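PDB 3HX6: type IV pilus biogenesis factor PilY1 from Pseudomonas aeruginosa, which primes type IV pilus assembly, stabilises pili probably by countering retraction, and supports twitching motility, apparently under calcium control, and adhesion to host cells. Local coordinates for residues Y316-S321 with T388-L392; Y343-T349 with Q366-W372; T396-Q400 with L436-N441; I414-V420 with Y486-S492; A455-V459 with V551-P555. The protein carries 3 engineered substitutions. One frame throughout, in Å; residues are numbered along the deposited sequence.

Interaction 1: residues Y316-S321 with T388-L392; sequences YSAVDS and TRGNL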
# COMPACT_ATOMS: atom_id res chain seq x y z
N TYR A 316 32.86 16.98 0.92
CA TYR A 316 33.65 16.17 1.84
C TYR A 316 34.57 15.22 1.06
O TYR A 316 34.31 14.91 -0.10
CB TYR A 316 32.68 15.37 2.71
CG TYR A 316 33.29 14.67 3.90
CD1 TYR A 316 33.65 13.32 3.83
CD2 TYR A 316 33.54 15.36 5.08
CE1 TYR A 316 34.24 12.67 4.93
CE2 TYR A 316 34.13 14.73 6.18
CZ TYR A 316 34.48 13.39 6.10
OH TYR A 316 35.06 12.79 7.19
N SER A 317 35.64 14.78 1.70
CA SER A 317 36.57 13.82 1.10
C SER A 317 36.76 12.72 2.13
O SER A 317 37.35 12.94 3.20
CB SER A 317 37.91 14.48 0.78
OG SER A 317 37.77 15.41 -0.28
N ALA A 318 36.25 11.54 1.81
CA ALA A 318 36.30 10.38 2.70
C ALA A 318 37.62 9.63 2.76
O ALA A 318 38.14 9.17 1.74
CB ALA A 318 35.17 9.41 2.32
N VAL A 319 38.15 9.50 3.97
CA VAL A 319 39.39 8.76 4.21
C VAL A 319 39.15 7.90 5.45
O VAL A 319 38.39 8.28 6.34
CB VAL A 319 40.59 9.71 4.48
CG1 VAL A 319 40.86 10.57 3.26
CG2 VAL A 319 40.32 10.57 5.71
N ASP A 320 39.79 6.74 5.50
CA ASP A 320 39.61 5.87 6.66
C ASP A 320 40.32 6.46 7.88
O ASP A 320 40.78 7.61 7.85
CB ASP A 320 40.14 4.46 6.38
CG ASP A 320 41.57 4.45 5.88
OD1 ASP A 320 42.37 5.31 6.33
OD2 ASP A 320 41.90 3.58 5.05
N SER A 321 40.40 5.65 8.94
CA SER A 321 41.03 6.05 10.20
C SER A 321 42.49 6.42 10.00
O SER A 321 42.99 7.34 10.64
CB SER A 321 40.96 4.89 11.20
OG SER A 321 39.70 4.27 11.19
N THR A 388 36.69 16.91 8.51
CA THR A 388 37.43 15.68 8.74
C THR A 388 36.61 14.92 9.78
O THR A 388 35.66 15.46 10.34
CB THR A 388 38.85 16.02 9.30
OG1 THR A 388 39.74 16.30 8.21
CG2 THR A 388 39.40 14.89 10.13
N ARG A 389 36.95 13.66 10.03
CA ARG A 389 36.24 12.87 11.03
C ARG A 389 36.21 13.61 12.37
O ARG A 389 35.29 13.42 13.16
CB ARG A 389 36.93 11.52 11.22
CG ARG A 389 36.87 10.63 10.00
CD ARG A 389 37.66 9.35 10.23
NE ARG A 389 37.32 8.36 9.22
CZ ARG A 389 36.96 7.11 9.50
NH1 ARG A 389 36.91 6.69 10.75
NH2 ARG A 389 36.63 6.29 8.51
N GLY A 390 37.22 14.44 12.60
CA GLY A 390 37.31 15.19 13.85
C GLY A 390 36.15 16.15 14.07
O GLY A 390 35.82 16.48 15.22
N ASN A 391 35.53 16.61 12.99
CA ASN A 391 34.40 17.52 13.09
C ASN A 391 33.08 16.76 13.17
O ASN A 391 32.01 17.36 13.20
CB ASN A 391 34.35 18.44 11.87
CG ASN A 391 35.67 19.09 11.59
OD1 ASN A 391 36.34 18.77 10.60
ND2 ASN A 391 36.08 20.01 12.46
N LEU A 392 33.17 15.43 13.19
CA LEU A 392 31.98 14.60 13.21
C LEU A 392 31.88 13.76 14.48
O LEU A 392 32.87 13.51 15.16
CB LEU A 392 32.00 13.66 11.99
CG LEU A 392 32.36 14.29 10.64
CD1 LEU A 392 32.42 13.21 9.57
CD2 LEU A 392 31.33 15.36 10.28

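Interaction 2: residues Y343-T349 with Q366-W372; sequences YIVIFGT and QTLYGIW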
# COMPACT_ATOMS: atom_id res chain seq x y z
N TYR A 343 20.79 20.36 4.81
CA TYR A 343 20.50 18.94 4.79
C TYR A 343 21.68 18.10 5.23
O TYR A 343 22.83 18.51 5.10
CB TYR A 343 20.10 18.49 3.38
CG TYR A 343 18.69 18.82 2.98
CD1 TYR A 343 18.34 20.11 2.57
CD2 TYR A 343 17.69 17.84 2.99
CE1 TYR A 343 17.04 20.41 2.18
CE2 TYR A 343 16.39 18.14 2.61
CZ TYR A 343 16.07 19.43 2.20
OH TYR A 343 14.79 19.72 1.81
N ILE A 344 21.38 16.91 5.73
CA ILE A 344 22.42 15.99 6.13
C ILE A 344 22.59 15.08 4.92
O ILE A 344 21.65 14.42 4.49
CB ILE A 344 22.01 15.17 7.37
CG1 ILE A 344 21.86 16.11 8.57
CG2 ILE A 344 23.06 14.08 7.66
CD1 ILE A 344 21.34 15.46 9.83
N VAL A 345 23.79 15.09 4.35
CA VAL A 345 24.10 14.27 3.19
C VAL A 345 24.69 12.95 3.68
O VAL A 345 25.75 12.93 4.29
CB VAL A 345 25.09 14.98 2.26
CG1 VAL A 345 25.28 14.18 0.98
CG2 VAL A 345 24.60 16.39 1.96
N ILE A 346 23.99 11.86 3.42
CA ILE A 346 24.45 10.55 3.87
C ILE A 346 25.04 9.73 2.72
O ILE A 346 24.43 9.61 1.66
CB ILE A 346 23.28 9.77 4.52
CG1 ILE A 346 22.67 10.61 5.65
CG2 ILE A 346 23.77 8.42 5.04
CD1 ILE A 346 21.43 10.03 6.27
N PHE A 347 26.23 9.20 2.94
CA PHE A 347 26.89 8.39 1.92
C PHE A 347 27.83 7.38 2.56
O PHE A 347 28.39 7.63 3.63
CB PHE A 347 27.67 9.27 0.93
CG PHE A 347 28.60 10.25 1.60
CD1 PHE A 347 28.11 11.41 2.17
CD2 PHE A 347 29.97 10.00 1.66
CE1 PHE A 347 28.97 12.32 2.80
CE2 PHE A 347 30.83 10.90 2.28
CZ PHE A 347 30.33 12.06 2.85
N GLY A 348 27.98 6.23 1.91
CA GLY A 348 28.85 5.19 2.43
C GLY A 348 29.94 4.88 1.43
O GLY A 348 29.79 5.16 0.23
N THR A 349 31.03 4.27 1.89
CA THR A 349 32.12 3.99 0.98
C THR A 349 32.22 2.52 0.62
O THR A 349 31.71 1.65 1.32
CB THR A 349 33.46 4.48 1.59
OG1 THR A 349 33.74 3.73 2.78
CG2 THR A 349 33.35 5.96 1.95
N GLN A 366 35.42 0.47 5.83
CA GLN A 366 34.69 1.33 4.93
C GLN A 366 33.81 2.11 5.90
O GLN A 366 33.66 1.70 7.06
CB GLN A 366 33.87 0.52 3.92
CG GLN A 366 34.73 -0.17 2.88
CD GLN A 366 35.75 0.78 2.26
OE1 GLN A 366 35.41 1.86 1.79
NE2 GLN A 366 37.01 0.36 2.24
N THR A 367 33.20 3.20 5.46
CA THR A 367 32.46 4.03 6.39
C THR A 367 31.16 4.62 5.87
O THR A 367 30.99 4.81 4.67
CB THR A 367 33.37 5.20 6.84
OG1 THR A 367 34.65 4.67 7.24
CG2 THR A 367 32.76 5.98 7.99
N LEU A 368 30.24 4.91 6.79
CA LEU A 368 28.97 5.56 6.47
C LEU A 368 29.12 6.95 7.05
O LEU A 368 29.45 7.10 8.23
CB LEU A 368 27.79 4.86 7.13
CG LEU A 368 26.44 5.48 6.73
CD1 LEU A 368 26.25 5.32 5.21
CD2 LEU A 368 25.29 4.81 7.50
N TYR A 369 28.87 7.97 6.24
CA TYR A 369 28.99 9.35 6.69
C TYR A 369 27.69 10.12 6.60
O TYR A 369 26.85 9.86 5.74
CB TYR A 369 30.02 10.12 5.85
CG TYR A 369 31.44 9.61 5.94
CD1 TYR A 369 31.92 8.69 5.01
CD2 TYR A 369 32.30 10.06 6.94
CE1 TYR A 369 33.23 8.23 5.08
CE2 TYR A 369 33.61 9.59 7.03
CZ TYR A 369 34.07 8.68 6.09
OH TYR A 369 35.36 8.22 6.17
N GLY A 370 27.55 11.10 7.49
CA GLY A 370 26.41 11.98 7.51
C GLY A 370 27.02 13.37 7.60
O GLY A 370 27.47 13.78 8.66
N ILE A 371 27.05 14.09 6.48
CA ILE A 371 27.64 15.43 6.44
C ILE A 371 26.61 16.55 6.28
O ILE A 371 25.75 16.51 5.41
CB ILE A 371 28.65 15.55 5.28
CG1 ILE A 371 29.74 14.48 5.42
CG2 ILE A 371 29.27 16.95 5.28
CD1 ILE A 371 30.54 14.57 6.70
N TRP A 372 26.74 17.58 7.10
CA TRP A 372 25.80 18.70 7.04
C TRP A 372 26.11 19.68 5.92
O TRP A 372 27.17 20.30 5.91
CB TRP A 372 25.81 19.44 8.37
CG TRP A 372 24.72 20.46 8.53
CD1 TRP A 372 23.68 20.70 7.68
CD2 TRP A 372 24.53 21.34 9.65
NE1 TRP A 372 22.86 21.66 8.20
CE2 TRP A 372 23.35 22.07 9.41
CE3 TRP A 372 25.25 21.57 10.83
CZ2 TRP A 372 22.86 23.03 10.31
CZ3 TRP A 372 24.76 22.52 11.74
CH2 TRP A 372 23.58 23.23 11.47

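Interaction 3: residues T396-Q400 with L436-N441; sequences TLDLQ and LDFMVN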
# COMPACT_ATOMS: atom_id res chain seq x y z
N THR A 396 29.53 3.66 16.53
CA THR A 396 30.17 2.37 16.32
C THR A 396 29.17 1.23 16.34
O THR A 396 28.07 1.37 16.87
CB THR A 396 31.22 2.09 17.43
OG1 THR A 396 30.63 2.34 18.71
CG2 THR A 396 32.45 2.97 17.26
N LEU A 397 29.53 0.13 15.71
CA LEU A 397 28.69 -1.06 15.74
C LEU A 397 29.34 -1.76 16.92
O LEU A 397 30.48 -2.20 16.84
CB LEU A 397 28.84 -1.85 14.44
CG LEU A 397 28.17 -1.15 13.26
CD1 LEU A 397 28.28 -2.01 12.01
CD2 LEU A 397 26.70 -0.87 13.60
N ASP A 398 28.62 -1.82 18.03
CA ASP A 398 29.16 -2.38 19.26
C ASP A 398 28.89 -3.82 19.59
O ASP A 398 29.53 -4.37 20.48
CB ASP A 398 28.71 -1.52 20.44
CG ASP A 398 29.14 -0.09 20.30
OD1 ASP A 398 30.18 0.15 19.64
OD2 ASP A 398 28.46 0.80 20.85
N LEU A 399 27.97 -4.45 18.89
CA LEU A 399 27.66 -5.83 19.21
C LEU A 399 26.97 -6.58 18.09
O LEU A 399 26.10 -6.05 17.39
CB LEU A 399 26.77 -5.84 20.47
CG LEU A 399 26.32 -7.14 21.14
CD1 LEU A 399 25.30 -7.86 20.30
CD2 LEU A 399 27.54 -8.01 21.42
N GLN A 400 27.40 -7.82 17.90
CA GLN A 400 26.79 -8.71 16.93
C GLN A 400 26.40 -9.91 17.76
O GLN A 400 27.20 -10.41 18.54
CB GLN A 400 27.76 -9.16 15.84
CG GLN A 400 27.09 -10.15 14.89
CD GLN A 400 27.95 -10.52 13.71
OE1 GLN A 400 28.44 -9.65 13.00
NE2 GLN A 400 28.12 -11.82 13.48
N LEU A 436 30.26 6.28 10.74
CA LEU A 436 30.15 4.96 11.33
C LEU A 436 30.99 4.03 10.47
O LEU A 436 30.66 3.81 9.31
CB LEU A 436 28.68 4.50 11.31
CG LEU A 436 28.36 3.06 11.71
CD1 LEU A 436 28.66 2.86 13.19
CD2 LEU A 436 26.89 2.76 11.42
N ASP A 437 32.08 3.50 11.01
CA ASP A 437 32.91 2.58 10.25
C ASP A 437 32.17 1.24 10.22
O ASP A 437 31.61 0.81 11.24
CB ASP A 437 34.29 2.42 10.88
CG ASP A 437 35.17 3.65 10.70
OD1 ASP A 437 35.42 4.06 9.55
OD2 ASP A 437 35.62 4.22 11.72
N PHE A 438 32.15 0.61 9.06
CA PHE A 438 31.48 -0.68 8.92
C PHE A 438 32.35 -1.78 9.51
O PHE A 438 33.13 -2.43 8.81
CB PHE A 438 31.18 -0.96 7.45
CG PHE A 438 30.09 -0.08 6.88
CD1 PHE A 438 28.82 -0.10 7.43
CD2 PHE A 438 30.35 0.75 5.81
CE1 PHE A 438 27.81 0.72 6.91
CE2 PHE A 438 29.35 1.57 5.29
CZ PHE A 438 28.08 1.55 5.84
N MET A 439 32.21 -1.96 10.82
CA MET A 439 32.97 -2.96 11.55
C MET A 439 32.39 -3.06 12.95
O MET A 439 32.02 -2.05 13.55
CB MET A 439 34.45 -2.56 11.63
CG MET A 439 34.72 -1.28 12.42
SD MET A 439 36.45 -0.75 12.31
CE MET A 439 36.46 0.73 13.38
N VAL A 440 32.31 -4.28 13.47
CA VAL A 440 31.78 -4.46 14.81
C VAL A 440 32.96 -4.52 15.79
O VAL A 440 33.72 -5.48 15.80
CB VAL A 440 30.94 -5.74 14.91
CG1 VAL A 440 31.71 -6.92 14.36
CG2 VAL A 440 30.55 -5.99 16.35
N ASN A 441 33.09 -3.48 16.60
CA ASN A 441 34.18 -3.39 17.57
C ASN A 441 35.55 -3.51 16.92
O ASN A 441 36.40 -4.28 17.36
CB ASN A 441 34.04 -4.46 18.66
CG ASN A 441 34.79 -4.09 19.93
OD1 ASN A 441 35.62 -3.19 19.93
ND2 ASN A 441 34.49 -4.79 21.02
O HOH W 1 32.09 0.50 14.28

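Interaction 4: residues I414-V420 with Y486-S492; sequences IASQNPV and YTGGRTS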
# COMPACT_ATOMS: atom_id res chain seq x y z
N ILE A 414 24.04 -4.18 17.05
CA ILE A 414 23.55 -3.02 17.79
C ILE A 414 24.56 -1.91 17.61
O ILE A 414 25.77 -2.13 17.69
CB ILE A 414 23.40 -3.33 19.31
CG1 ILE A 414 22.22 -4.29 19.52
CG2 ILE A 414 23.16 -2.04 20.09
CD1 ILE A 414 22.68 -5.70 19.82
N ALA A 415 24.06 -0.71 17.34
CA ALA A 415 24.91 0.44 17.13
C ALA A 415 24.84 1.35 18.35
O ALA A 415 23.90 1.28 19.13
CB ALA A 415 24.44 1.21 15.89
N SER A 416 25.86 2.19 18.50
CA SER A 416 25.92 3.15 19.59
C SER A 416 24.85 4.20 19.33
O SER A 416 24.22 4.20 18.26
CB SER A 416 27.30 3.82 19.62
OG SER A 416 27.59 4.43 18.37
N GLN A 417 24.64 5.08 20.30
CA GLN A 417 23.63 6.12 20.17
C GLN A 417 24.16 7.44 20.73
O GLN A 417 23.55 8.06 21.60
CB GLN A 417 22.36 5.70 20.92
CG GLN A 417 21.17 6.62 20.74
CD GLN A 417 19.92 6.06 21.40
OE1 GLN A 417 18.96 5.68 20.74
NE2 GLN A 417 19.94 6.00 22.72
N ASN A 418 25.31 7.86 20.22
CA ASN A 418 25.94 9.09 20.66
C ASN A 418 25.25 10.28 20.04
O ASN A 418 24.94 10.28 18.85
CB ASN A 418 27.41 9.07 20.27
CG ASN A 418 28.12 7.82 20.74
OD1 ASN A 418 28.95 7.25 20.02
ND2 ASN A 418 27.79 7.37 21.94
N PRO A 419 24.98 11.32 20.84
CA PRO A 419 24.32 12.49 20.27
C PRO A 419 25.29 13.34 19.46
O PRO A 419 26.51 13.21 19.61
CB PRO A 419 23.80 13.22 21.51
CG PRO A 419 24.86 12.91 22.54
CD PRO A 419 25.14 11.44 22.30
N VAL A 420 24.75 14.18 18.59
CA VAL A 420 25.56 15.06 17.77
C VAL A 420 25.28 16.48 18.25
O VAL A 420 24.12 16.88 18.35
CB VAL A 420 25.18 14.96 16.28
CG1 VAL A 420 26.03 15.92 15.46
CG2 VAL A 420 25.38 13.53 15.77
N TYR A 486 19.97 11.48 11.69
CA TYR A 486 20.44 12.67 12.39
C TYR A 486 21.69 12.43 13.24
O TYR A 486 22.32 13.38 13.68
CB TYR A 486 19.34 13.20 13.31
CG TYR A 486 18.00 13.38 12.64
CD1 TYR A 486 16.83 12.93 13.25
CD2 TYR A 486 17.90 14.03 11.41
CE1 TYR A 486 15.59 13.11 12.64
CE2 TYR A 486 16.67 14.22 10.80
CZ TYR A 486 15.52 13.76 11.41
OH TYR A 486 14.30 13.97 10.81
N THR A 487 22.03 11.17 13.46
CA THR A 487 23.19 10.87 14.29
C THR A 487 24.06 9.73 13.78
O THR A 487 25.21 9.58 14.22
CB THR A 487 22.72 10.53 15.72
OG1 THR A 487 23.83 10.54 16.61
CG2 THR A 487 22.09 9.15 15.75
N GLY A 488 23.53 8.92 12.87
CA GLY A 488 24.27 7.78 12.35
C GLY A 488 24.24 6.62 13.32
O GLY A 488 24.80 5.55 13.06
N GLY A 489 23.56 6.81 14.45
CA GLY A 489 23.49 5.76 15.45
C GLY A 489 22.14 5.08 15.57
O GLY A 489 21.28 5.19 14.69
N ARG A 490 21.96 4.38 16.68
CA ARG A 490 20.73 3.65 16.97
C ARG A 490 19.55 4.60 17.13
O ARG A 490 19.65 5.61 17.82
CB ARG A 490 20.92 2.84 18.25
CG ARG A 490 19.71 2.11 18.77
CD ARG A 490 19.77 2.07 20.29
NE ARG A 490 21.12 1.75 20.72
CZ ARG A 490 21.65 2.10 21.89
NH1 ARG A 490 20.94 2.79 22.77
NH2 ARG A 490 22.91 1.78 22.15
N THR A 491 18.43 4.25 16.50
CA THR A 491 17.21 5.05 16.62
C THR A 491 16.68 4.89 18.04
O THR A 491 17.05 3.94 18.73
CB THR A 491 16.14 4.54 15.64
OG1 THR A 491 16.07 3.11 15.74
CG2 THR A 491 16.48 4.94 14.20
N SER A 492 15.83 5.82 18.48
CA SER A 492 15.27 5.74 19.82
C SER A 492 13.97 4.94 19.77
O SER A 492 13.29 4.76 20.78
CB SER A 492 15.01 7.14 20.38
OG SER A 492 14.08 7.85 19.58

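Interaction 5: residues A455-V459 with V551-P555; sequences AIGQV and VNPGP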
# COMPACT_ATOMS: atom_id res chain seq x y z
N ALA A 455 16.12 6.76 2.62
CA ALA A 455 15.87 7.62 3.76
C ALA A 455 14.37 7.90 3.79
O ALA A 455 13.80 8.40 2.82
CB ALA A 455 16.65 8.93 3.62
N ILE A 456 13.72 7.56 4.90
CA ILE A 456 12.29 7.77 5.03
C ILE A 456 11.97 8.14 6.47
O ILE A 456 12.48 7.53 7.40
CB ILE A 456 11.49 6.50 4.63
CG1 ILE A 456 9.99 6.73 4.83
CG2 ILE A 456 11.96 5.30 5.44
CD1 ILE A 456 9.11 5.60 4.30
N GLY A 457 11.13 9.15 6.64
CA GLY A 457 10.78 9.59 7.99
C GLY A 457 12.04 9.90 8.78
O GLY A 457 12.88 10.69 8.35
N GLN A 458 12.18 9.27 9.94
CA GLN A 458 13.34 9.50 10.79
C GLN A 458 14.33 8.34 10.75
O GLN A 458 14.97 8.02 11.75
CB GLN A 458 12.89 9.73 12.24
CG GLN A 458 11.88 10.87 12.41
CD GLN A 458 11.33 10.96 13.82
OE1 GLN A 458 12.07 11.18 14.78
NE2 GLN A 458 10.01 10.79 13.95
N VAL A 459 14.48 7.70 9.59
CA VAL A 459 15.42 6.59 9.48
C VAL A 459 16.08 6.53 8.11
O VAL A 459 15.52 6.97 7.11
CB VAL A 459 14.73 5.21 9.71
CG1 VAL A 459 13.84 5.26 10.92
CG2 VAL A 459 13.93 4.82 8.48
N VAL A 551 8.70 -1.82 8.36
CA VAL A 551 9.53 -0.83 9.01
C VAL A 551 8.76 0.33 9.61
O VAL A 551 7.65 0.66 9.17
CB VAL A 551 10.59 -0.26 8.04
CG1 VAL A 551 11.59 -1.34 7.68
CG2 VAL A 551 9.91 0.26 6.79
N ASN A 552 9.35 0.95 10.62
CA ASN A 552 8.76 2.09 11.29
C ASN A 552 9.67 3.29 11.07
O ASN A 552 10.73 3.39 11.67
CB ASN A 552 8.59 1.79 12.78
CG ASN A 552 8.13 3.00 13.56
OD1 ASN A 552 7.39 3.84 13.06
ND2 ASN A 552 8.57 3.09 14.82
N PRO A 553 9.25 4.22 10.19
CA PRO A 553 10.01 5.43 9.86
C PRO A 553 10.25 6.33 11.07
O PRO A 553 11.09 7.23 11.03
CB PRO A 553 9.14 6.12 8.81
CG PRO A 553 8.36 4.99 8.20
CD PRO A 553 8.00 4.17 9.42
N GLY A 554 9.51 6.09 12.14
CA GLY A 554 9.67 6.90 13.34
C GLY A 554 8.35 7.48 13.80
O GLY A 554 7.40 7.58 13.01
N PRO A 555 8.26 7.90 15.07
CA PRO A 555 7.02 8.48 15.60
C PRO A 555 6.53 9.68 14.80
O PRO A 555 7.30 10.17 13.95
CB PRO A 555 7.40 8.85 17.03
CG PRO A 555 8.85 9.20 16.90
CD PRO A 555 9.37 8.08 16.02

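Interaction 1: residues Y316-S321 with T388-L392
Arg389 reaches across from the 3-10 turn of 389-391 to the chain that leaves strand 307-317, an outermost strand of a four-stranded propeller sheet, and meets Val319 there. From CB the side chain runs out with CG beside the backbone N (chi1 -66°) and stays extended as far as NE. This directs it past Tyr316, whose OH sits 4.0 Å from Arg389 CG, toward the carbonyl of Val319. Arg389 CD passes 4.1 Å from Val319 O. At NE the contact becomes polar: Arg389 NE donates to Val319 O at 3.1 Å, in the plane of that carbonyl, although the oxygen lies 24° out of the guanidinium plane. Arg389 NH2 adds a weak second bond to Val319 O at 3.4 Å. One face of the guanidinium lies against main chain, with Ser321 N 3.8 Å above its centre and Asp320 C nearer the rim. The other amino group, Arg389 NH1, approaches Ser321 OG to 3.7 Å. Beside the arginine, Leu392 CD1 comes from the opposite direction to meet the Tyr316 phenol end, 3.6 Å from Tyr316 OH.

The stronger partner of NH2 lies elsewhere: it forms a salt bridge with Asp437 OD1 and also hydrogen-bonds to Tyr369 OH. The carboxylate of Asp320 faces other partners, Ala324 N and Arg364.

One cation therefore serves a backbone carbonyl, a phenol and a carboxylate together. Asp437 probably offsets its positive charge in this partly buried place, and the bond from NE, with the weak one from NH2, should limit rotation of the head group.

Interaction 2: residues Y343-T349 with Q366-W372
Phe347 lays its ring beneath the first carbon of the Tyr369 side chain, so that Tyr369 CB stands over the ring face, 3.8 Å from its centroid, in a CH-pi contact. Strands 343-348 and 367-373 form an antiparallel ladder of the kind that builds a propeller blade, here in the C-terminal domain of PilY1, and these two residues are a hydrogen-bonded pair in it. Their rings are nearly parallel, planes 25° apart, but offset enough that little of one lies over the other. Phe347 has CG between its backbone N and carbonyl carbon (chi1 51°), which swings the ring over the neighbouring strand; there its edge meets Ile371 CG1, 3.5 Å from Phe347 CE1. Val345 lies on this same face; Leu315 packs on Val345 and Ile371, and Tyr316 on Ile371.

Ile344, Ile346, Leu368 and Trp372 occupy the other face. Ile346 CG2 touches Leu368 CD1 at 4.0 Å, while Gly370 brings its bare CA under Ile344 CG2. Backbone bonds hold the register, Val345 N to Ile371 O being nearly straight at 2.6 Å. At the ladder's end a side chain joins the backbone bond of Thr349 N to Thr367 O: Thr349 OG1 donates to Gln366 OE1 at 2.7 Å and accepts from Thr367 N at 2.8 Å.

Interaction 3: residues T396-Q400 with L436-N441
Leu397 and Leu436 meet at about a right angle, with CG of the first 4.0 Å from CD1 of the second. Leu436 carries its CG anti to the main-chain nitrogen (chi1 172°), and that sends Leu436 CD1 across to the backbone of the other strand, where it rests 3.5 Å from Thr396 CA. Leu397 points its own side chain into the bend of 436-441: Leu397 CB lies 3.3 Å from Met439 O, and the branch beyond it runs over the Met439 peptide. Tyr481 and Leu483 of strand 477-483 pack against the two leucines.

Strands 392-405 and 433-437 are parallel neighbours in a large mixed sheet that otherwise pairs mostly antiparallel. They part here because the chain turns a corner just after 433-437, with an inverse gamma turn centred on Phe438. A water fills in where direct pairing is lost: it accepts from Leu397 N and donates to Asp437 O and Met439 O, the last at 2.7 Å. Past the corner the main chains meet again, and Asn441 N bonds to Leu397 O at 2.9 Å, almost straight down the carbonyl axis.

Val440 turns the CG2 branch toward strand 392-405. That methyl, Val440 CG2, packs on backbone, 3.9 Å from Leu399 N and close to Gln400 CB. The strand is kinked at this point, Asp398 and Leu399 forming a classic beta bulge opposite Ile414.

Interaction 4: residues I414-V420 with Y486-S492
Arg490 bends to reach Ala415 at the end of strand 408-415. Its CG lies opposite the main-chain nitrogen, with Arg490 CB 3.5 Å from Ala415 O, and the chain then bends at both chi2 (-148°) and chi3 (-43°). The bends bring the guanidinium side-on to the carbonyl, so that Ala415 O takes Arg490 NE and NH2 together, each at 3.2 Å, with the oxygen tilted 20° from the guanidinium plane.

Gln417 supplies the next layer. It too has CG anti to its nitrogen and extends straight on, crossing the arginine at about a right angle; Gln417 CB sits 3.7 Å above the centre of the Arg490 guanidinium, covering that face with aliphatic carbon. Farther along, Thr487 turns its hydroxyl toward 414-420, and Val420 CG2 packs against it, 3.5 Å from Thr487 OG1. The same methyl, Val420 CG2, lies 3.7 Å from Tyr486 O. Thr487 OG1 is hydrogen-bonded to Gln395 OE1.

Between these side chains the main chains come together closely. Gly489 CA lies 3.3 Å from Ser416 O, and Ser416 O accepts a straight bond from Arg490 N at 2.8 Å. The contact thus pins the loop that follows strand 477-483 to the end of strand 408-415, well away from the calcium site. Within this contact the guanidinium charge meets a carbonyl dipole, two nitrogens on one oxygen, with the carbon of Gln417 limiting access on one face.

Interaction 5: residues A455-V459 with V551-P555
Gln458 and Pro553 make the one clear hydrogen bond of this contact, Gln458 N donating to Pro553 O at 2.6 Å. The donor sits at the tip of a type II' turn running from Ile456 to Val459, which joins strands 454-456 and 459-466 as a tight beta hairpin. Two backbone bonds between Ile456 and Val459 close that hairpin, with Val459 N to Ile456 O at 3.0 Å. Gly457 holds the positive-phi corner (phi 54°), and its backbone turns the Gln458 N-H out toward the C-terminal tail.

Carbon contacts surround the bond. The Pro553 ring leans obliquely on Ile456, Pro553 CG to Ile456 CD1 4.0 Å, and also touches the Gly457 CA. On the other strand of the hairpin, Val459 has CG1 beside its nitrogen (chi1 -46°), and Val459 CG1 rests 3.4 Å from Pro553 O. Phe493 packs on Val459 and on Pro555.

Two side-chain amides lie alongside. Gln458 extends beyond CG and packs across Pro555 at about a right angle, with Gln458 NE2 3.5 Å from Pro555 CD. Within the tail, Asn552 OD1 takes a weak bond from Gly554 N across the bend at Pro553.

The tail is thus tied to the hairpin by a short backbone bond and proline packing. Pro553 and Pro555, lacking N-H groups, can meet the turn only through carbonyl oxygens and carbon atoms.

Overall arrangement
Interaction 2 is the buried core contact, a regular ladder of backbone bonds with aromatic packing; interactions 1, 3 and 4 are partly buried, and interaction 5 is a surface contact. Interactions 1, 2 and 3 come together at Asp437, whose OD1 binds both Arg389 and Thr367 OG1, while Gln366 O and Phe438 N continue the pairing from interaction 2 into interaction 3. Interactions 3 and 4 share the pairing of strands 392-405 and 408-415. In interactions 1 and 4 an arginine grips a backbone carbonyl, and in the first a carboxylate, Asp437, joins in. Interaction 5 touches interaction 4 lightly, through Thr491 and Tyr486, and relies on prolines.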